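PDB 5LHF: N-(5'-phosphoribosyl)anthranilate isomerase from Thermococcus kodakarensis, which catalyses the isomerisation of N-(5-phospho-beta-D-ribosyl)anthranilate to 1-(2-carboxyphenylamino)-1-deoxy-D-ribulose 5-phosphate, the third of five steps from chorismate to L-tryptophan. Local coordinates for residues Leu17-Val31 with Leu47-Met61. Residues are numbered along the deposited sequence; the frame is centred on the assembly and turned at random. Where two conformers were deposited one is given.
Sequences LRLVERYADATGVVV and LIEMAEIPIYLVSTM
V29 lays CG1 against I55 CD1 (4.1 Å) and I48 CD1, while its CG2 meets L47 CD1, so one valine joins strand 55-59 to helix 41-50. T27 and I55 run side by side on this same outer face, T27 CG2 touching I55 CG1 at 3.7 Å. Parallel strands 26-30 and 55-59 are laced by five backbone bonds, from T27 N to P54 O through to V31 N to V58 O; S59 OG, anti to its N (chi1 -173°), then donates to V31 O and accepts from M61 N in an ST turn. At the other end, R18 NH1 reaches M50 O (2.8 Å) from above the carbonyl plane and meets E21 OE2 on its syn side (2.9 Å); E52 OE1 is a long, charge-only partner. E52 N donates almost straight (172°) to E21 OE1, at a doubtfully short 2.5 Å. An alanine at R18 would probably leave M50 O to its water and the E21 carboxylate without its mate. I53 CD1 abuts A24 O and A26 C. Strands 26-30 and 55-59, joined through helix 41-50, form a right-handed beta-alpha-beta unit of the TIM barrel, flanked by strands 5-9 and 78-81, with helix 14-20 packed beside helix 41-50 through L17 CD2 on L47 O and A51 CA.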
loop_
_atom_site.group_PDB
_atom_site.type_symbol
_atom_site.label_atom_id
_atom_site.label_comp_id
_atom_site.label_asym_id
_atom_site.label_seq_id
_atom_site.Cartn_x
_atom_site.Cartn_y
_atom_site.Cartn_z
ATOM N N LEU A 17 -7.970 -7.222 12.298
ATOM C CA LEU A 17 -8.886 -6.434 11.480
ATOM C C LEU A 17 -9.703 -5.466 12.329
ATOM O O LEU A 17 -9.727 -4.265 12.063
ATOM C CB LEU A 17 -9.817 -7.349 10.690
ATOM C CG LEU A 17 -10.899 -6.639 9.875
ATOM C CD1 LEU A 17 -10.298 -5.781 8.763
ATOM C CD2 LEU A 17 -11.816 -7.659 9.286
ATOM N N ARG A 18 -10.406 -5.979 13.347
ATOM C CA ARG A 18 -11.253 -5.113 14.164
ATOM C C ARG A 18 -10.453 -3.994 14.838
ATOM O O ARG A 18 -10.973 -2.886 15.036
ATOM C CB ARG A 18 -11.985 -5.947 15.214
ATOM C CG ARG A 18 -12.973 -6.937 14.621
ATOM C CD ARG A 18 -13.980 -6.235 13.724
ATOM N NE ARG A 18 -15.080 -7.120 13.335
ATOM C CZ ARG A 18 -15.735 -7.032 12.177
ATOM N NH1 ARG A 18 -15.381 -6.119 11.283
ATOM N NH2 ARG A 18 -16.728 -7.875 11.903
ATOM N N LEU A 19 -9.204 -4.271 15.228
ATOM C CA LEU A 19 -8.364 -3.236 15.816
ATOM C C LEU A 19 -8.061 -2.141 14.806
ATOM O O LEU A 19 -8.297 -0.957 15.065
ATOM C CB LEU A 19 -7.064 -3.846 16.344
ATOM C CG LEU A 19 -6.011 -2.837 16.800
ATOM C CD1 LEU A 19 -6.649 -1.958 17.897
ATOM C CD2 LEU A 19 -4.731 -3.547 17.289
ATOM N N VAL A 20 -7.560 -2.528 13.632
ATOM C CA VAL A 20 -7.220 -1.570 12.583
ATOM C C VAL A 20 -8.430 -0.735 12.177
ATOM O O VAL A 20 -8.291 0.441 11.819
ATOM C CB VAL A 20 -6.614 -2.338 11.391
ATOM C CG1 VAL A 20 -6.623 -1.505 10.124
ATOM C CG2 VAL A 20 -5.211 -2.787 11.744
ATOM N N GLU A 21 -9.631 -1.320 12.216
ATOM C CA GLU A 21 -10.825 -0.620 11.756
ATOM C C GLU A 21 -11.183 0.572 12.633
ATOM O O GLU A 21 -11.939 1.443 12.192
ATOM C CB GLU A 21 -12.006 -1.588 11.700
ATOM C CG GLU A 21 -11.857 -2.609 10.578
ATOM C CD GLU A 21 -13.069 -3.484 10.425
ATOM O OE1 GLU A 21 -13.331 -3.925 9.287
ATOM O OE2 GLU A 21 -13.745 -3.744 11.438
ATOM N N ARG A 22 -10.656 0.633 13.852
ATOM C CA ARG A 22 -10.937 1.768 14.718
ATOM C C ARG A 22 -10.104 2.987 14.362
ATOM O O ARG A 22 -10.378 4.083 14.875
ATOM C CB ARG A 22 -10.707 1.367 16.172
ATOM C CG ARG A 22 -11.654 0.273 16.633
ATOM C CD ARG A 22 -11.976 0.378 18.116
ATOM N NE ARG A 22 -10.793 0.222 18.960
ATOM C CZ ARG A 22 -10.233 -0.947 19.251
ATOM N NH1 ARG A 22 -10.743 -2.073 18.760
ATOM N NH2 ARG A 22 -9.165 -0.982 20.032
ATOM N N TYR A 23 -9.115 2.830 13.474
ATOM C CA TYR A 23 -8.172 3.897 13.184
ATOM C C TYR A 23 -7.979 4.183 11.703
ATOM O O TYR A 23 -7.862 5.355 11.336
ATOM C CB TYR A 23 -6.809 3.572 13.814
ATOM C CG TYR A 23 -6.878 3.362 15.309
ATOM C CD1 TYR A 23 -7.086 2.086 15.846
ATOM C CD2 TYR A 23 -6.757 4.431 16.185
ATOM C CE1 TYR A 23 -7.147 1.893 17.212
ATOM C CE2 TYR A 23 -6.819 4.244 17.555
ATOM C CZ TYR A 23 -7.013 2.981 18.061
ATOM O OH TYR A 23 -7.071 2.802 19.424
ATOM N N ALA A 24 -7.913 3.154 10.847
ATOM C CA ALA A 24 -7.430 3.347 9.486
ATOM C C ALA A 24 -8.576 3.624 8.520
ATOM O O ALA A 24 -9.710 3.199 8.730
ATOM C CB ALA A 24 -6.641 2.117 8.995
ATOM N N ASP A 25 -8.261 4.339 7.439
ATOM C CA ASP A 25 -9.228 4.477 6.355
ATOM C C ASP A 25 -9.342 3.222 5.500
ATOM O O ASP A 25 -10.365 3.042 4.832
ATOM C CB ASP A 25 -8.838 5.659 5.487
ATOM C CG ASP A 25 -8.789 6.941 6.278
ATOM O OD1 ASP A 25 -9.864 7.352 6.741
ATOM O OD2 ASP A 25 -7.691 7.524 6.435
ATOM N N ALA A 26 -8.325 2.360 5.515
ATOM C CA ALA A 26 -8.302 1.158 4.694
ATOM C C ALA A 26 -7.326 0.180 5.320
ATOM O O ALA A 26 -6.434 0.568 6.082
ATOM C CB ALA A 26 -7.891 1.443 3.240
ATOM N N THR A 27 -7.489 -1.089 4.971
ATOM C CA THR A 27 -6.538 -2.111 5.385
ATOM C C THR A 27 -6.265 -3.015 4.186
ATOM O O THR A 27 -6.664 -2.724 3.052
ATOM C CB THR A 27 -7.061 -2.861 6.624
ATOM O OG1 THR A 27 -6.018 -3.694 7.159
ATOM C CG2 THR A 27 -8.283 -3.706 6.284
ATOM N N GLY A 28 -5.529 -4.089 4.431
ATOM C CA GLY A 28 -5.124 -4.982 3.360
ATOM C C GLY A 28 -4.833 -6.360 3.898
ATOM O O GLY A 28 -4.364 -6.512 5.030
ATOM N N VAL A 29 -5.108 -7.376 3.074
ATOM C CA VAL A 29 -4.791 -8.754 3.421
ATOM C C VAL A 29 -3.941 -9.349 2.303
ATOM O O VAL A 29 -4.270 -9.204 1.121
ATOM C CB VAL A 29 -6.067 -9.587 3.688
ATOM C CG1 VAL A 29 -7.006 -9.593 2.464
ATOM C CG2 VAL A 29 -5.677 -11.004 4.040
ATOM N N VAL A 30 -2.832 -9.997 2.672
ATOM C CA VAL A 30 -1.818 -10.418 1.707
ATOM C C VAL A 30 -2.047 -11.878 1.328
ATOM O O VAL A 30 -2.223 -12.738 2.198
ATOM C CB VAL A 30 -0.399 -10.213 2.268
ATOM C CG1 VAL A 30 0.657 -10.736 1.270
ATOM C CG2 VAL A 30 -0.168 -8.730 2.615
ATOM N N VAL A 31 -2.051 -12.157 0.025
ATOM C CA VAL A 31 -2.196 -13.516 -0.488
ATOM C C VAL A 31 -1.153 -13.751 -1.571
ATOM O O VAL A 31 -0.671 -12.815 -2.214
ATOM C CB VAL A 31 -3.612 -13.797 -1.057
ATOM C CG1 VAL A 31 -4.689 -13.678 0.026
ATOM C CG2 VAL A 31 -3.920 -12.891 -2.266
ATOM N N LEU A 47 -11.893 -12.478 6.107
ATOM C CA LEU A 47 -11.632 -11.117 6.554
ATOM C C LEU A 47 -12.310 -10.118 5.634
ATOM O O LEU A 47 -12.890 -9.132 6.098
ATOM C CB LEU A 47 -10.125 -10.863 6.627
ATOM C CG LEU A 47 -9.375 -11.907 7.472
ATOM C CD1 LEU A 47 -7.867 -11.759 7.335
ATOM C CD2 LEU A 47 -9.789 -11.805 8.948
ATOM N N ILE A 48 -12.281 -10.380 4.324
ATOM C CA ILE A 48 -12.876 -9.457 3.362
ATOM C C ILE A 48 -14.382 -9.344 3.591
ATOM O O ILE A 48 -14.973 -8.266 3.422
ATOM C CB ILE A 48 -12.519 -9.908 1.930
ATOM C CG1 ILE A 48 -11.049 -9.549 1.623
ATOM C CG2 ILE A 48 -13.440 -9.284 0.881
ATOM C CD1 ILE A 48 -10.477 -10.317 0.419
ATOM N N GLU A 49 -15.020 -10.447 3.986
ATOM C CA GLU A 49 -16.465 -10.429 4.196
ATOM C C GLU A 49 -16.832 -9.659 5.458
ATOM O O GLU A 49 -17.843 -8.949 5.479
ATOM C CB GLU A 49 -17.005 -11.855 4.270
ATOM C CG GLU A 49 -18.487 -11.955 4.614
ATOM C CD GLU A 49 -18.931 -13.388 4.852
ATOM O OE1 GLU A 49 -18.071 -14.234 5.186
ATOM O OE2 GLU A 49 -20.140 -13.668 4.714
ATOM N N MET A 50 -16.018 -9.765 6.508
ATOM C CA MET A 50 -16.349 -9.097 7.759
ATOM C C MET A 50 -15.826 -7.667 7.854
ATOM O O MET A 50 -16.272 -6.926 8.741
ATOM C CB MET A 50 -15.831 -9.926 8.934
ATOM C CG MET A 50 -16.471 -11.303 8.996
ATOM S SD MET A 50 -18.276 -11.238 9.114
ATOM C CE MET A 50 -18.500 -11.429 10.881
ATOM N N ALA A 51 -14.951 -7.232 6.941
ATOM C CA ALA A 51 -14.378 -5.892 7.043
ATOM C C ALA A 51 -15.438 -4.796 6.929
ATOM O O ALA A 51 -16.380 -4.887 6.133
ATOM C CB ALA A 51 -13.299 -5.688 5.975
ATOM N N GLU A 52 -15.281 -3.748 7.736
ATOM C CA GLU A 52 -16.182 -2.606 7.688
ATOM C C GLU A 52 -15.531 -1.353 7.103
ATOM O O GLU A 52 -16.193 -0.314 7.025
ATOM C CB GLU A 52 -16.751 -2.338 9.096
ATOM C CG GLU A 52 -17.661 -3.477 9.552
ATOM C CD GLU A 52 -18.145 -3.344 10.987
ATOM O OE1 GLU A 52 -18.894 -4.246 11.441
ATOM O OE2 GLU A 52 -17.769 -2.356 11.659
ATOM N N ILE A 53 -14.266 -1.423 6.694
ATOM C CA ILE A 53 -13.605 -0.398 5.875
ATOM C C ILE A 53 -13.091 -1.058 4.596
ATOM O O ILE A 53 -13.028 -2.294 4.521
ATOM C CB ILE A 53 -12.447 0.285 6.627
ATOM C CG1 ILE A 53 -11.297 -0.702 6.847
ATOM C CG2 ILE A 53 -12.932 0.912 7.945
ATOM C CD1 ILE A 53 -10.134 -0.127 7.674
ATOM N N PRO A 54 -12.695 -0.296 3.575
ATOM C CA PRO A 54 -12.108 -0.923 2.385
ATOM C C PRO A 54 -10.927 -1.806 2.761
ATOM O O PRO A 54 -10.061 -1.414 3.547
ATOM C CB PRO A 54 -11.676 0.277 1.535
ATOM C CG PRO A 54 -12.651 1.337 1.892
ATOM C CD PRO A 54 -12.918 1.153 3.376
ATOM N N ILE A 55 -10.905 -3.023 2.223
ATOM C CA ILE A 55 -9.811 -3.942 2.506
ATOM C C ILE A 55 -9.217 -4.412 1.181
ATOM O O ILE A 55 -9.912 -5.021 0.355
ATOM C CB ILE A 55 -10.251 -5.122 3.393
ATOM C CG1 ILE A 55 -9.084 -6.100 3.614
ATOM C CG2 ILE A 55 -11.515 -5.812 2.848
ATOM C CD1 ILE A 55 -9.340 -7.107 4.723
ATOM N N TYR A 56 -7.947 -4.097 0.964
ATOM C CA TYR A 56 -7.281 -4.474 -0.277
ATOM C C TYR A 56 -6.823 -5.923 -0.241
ATOM O O TYR A 56 -6.238 -6.371 0.746
ATOM C CB TYR A 56 -6.082 -3.550 -0.521
ATOM C CG TYR A 56 -6.514 -2.164 -0.931
ATOM C CD1 TYR A 56 -6.908 -1.224 0.018
ATOM C CD2 TYR A 56 -6.538 -1.805 -2.266
ATOM C CE1 TYR A 56 -7.328 0.040 -0.365
ATOM C CE2 TYR A 56 -6.941 -0.571 -2.662
ATOM C CZ TYR A 56 -7.330 0.362 -1.717
ATOM O OH TYR A 56 -7.741 1.605 -2.166
ATOM N N LEU A 57 -7.082 -6.649 -1.330
ATOM C CA LEU A 57 -6.421 -7.929 -1.580
ATOM C C LEU A 57 -5.044 -7.606 -2.135
ATOM O O LEU A 57 -4.932 -7.126 -3.268
ATOM C CB LEU A 57 -7.227 -8.773 -2.564
ATOM C CG LEU A 57 -6.800 -10.239 -2.746
ATOM C CD1 LEU A 57 -7.017 -11.040 -1.452
ATOM C CD2 LEU A 57 -7.558 -10.879 -3.917
ATOM N N VAL A 58 -4.000 -7.833 -1.336
ATOM C CA VAL A 58 -2.649 -7.376 -1.654
ATOM C C VAL A 58 -1.834 -8.556 -2.168
ATOM O O VAL A 58 -1.764 -9.598 -1.500
ATOM C CB VAL A 58 -1.971 -6.772 -0.415
ATOM C CG1 VAL A 58 -0.581 -6.288 -0.770
ATOM C CG2 VAL A 58 -2.839 -5.654 0.222
ATOM N N SER A 59 -1.180 -8.390 -3.317
ATOM C CA SER A 59 -0.409 -9.514 -3.838
ATOM C C SER A 59 0.625 -9.069 -4.860
ATOM O O SER A 59 0.482 -8.043 -5.535
ATOM C CB SER A 59 -1.319 -10.571 -4.466
ATOM O OG SER A 59 -0.559 -11.727 -4.826
ATOM N N THR A 60 1.649 -9.905 -4.999
ATOM C CA THR A 60 2.645 -9.770 -6.049
ATOM C C THR A 60 2.345 -10.653 -7.248
ATOM O O THR A 60 3.180 -10.743 -8.156
ATOM C CB THR A 60 4.025 -10.111 -5.499
ATOM O OG1 THR A 60 3.987 -11.444 -4.976
ATOM C CG2 THR A 60 4.405 -9.138 -4.386
ATOM N N MET A 61 1.187 -11.318 -7.264
ATOM C CA MET A 61 0.759 -12.071 -8.435
ATOM C C MET A 61 0.997 -11.269 -9.705
ATOM O O MET A 61 0.780 -10.055 -9.740
ATOM C CB MET A 61 -0.718 -12.442 -8.318
ATOM C CG MET A 61 -0.947 -13.661 -7.465
ATOM S SD MET A 61 -2.688 -14.010 -7.250
ATOM C CE MET A 61 -3.307 -12.571 -6.373
HETATM O O HOH W 1 -18.972 -6.971 9.791
#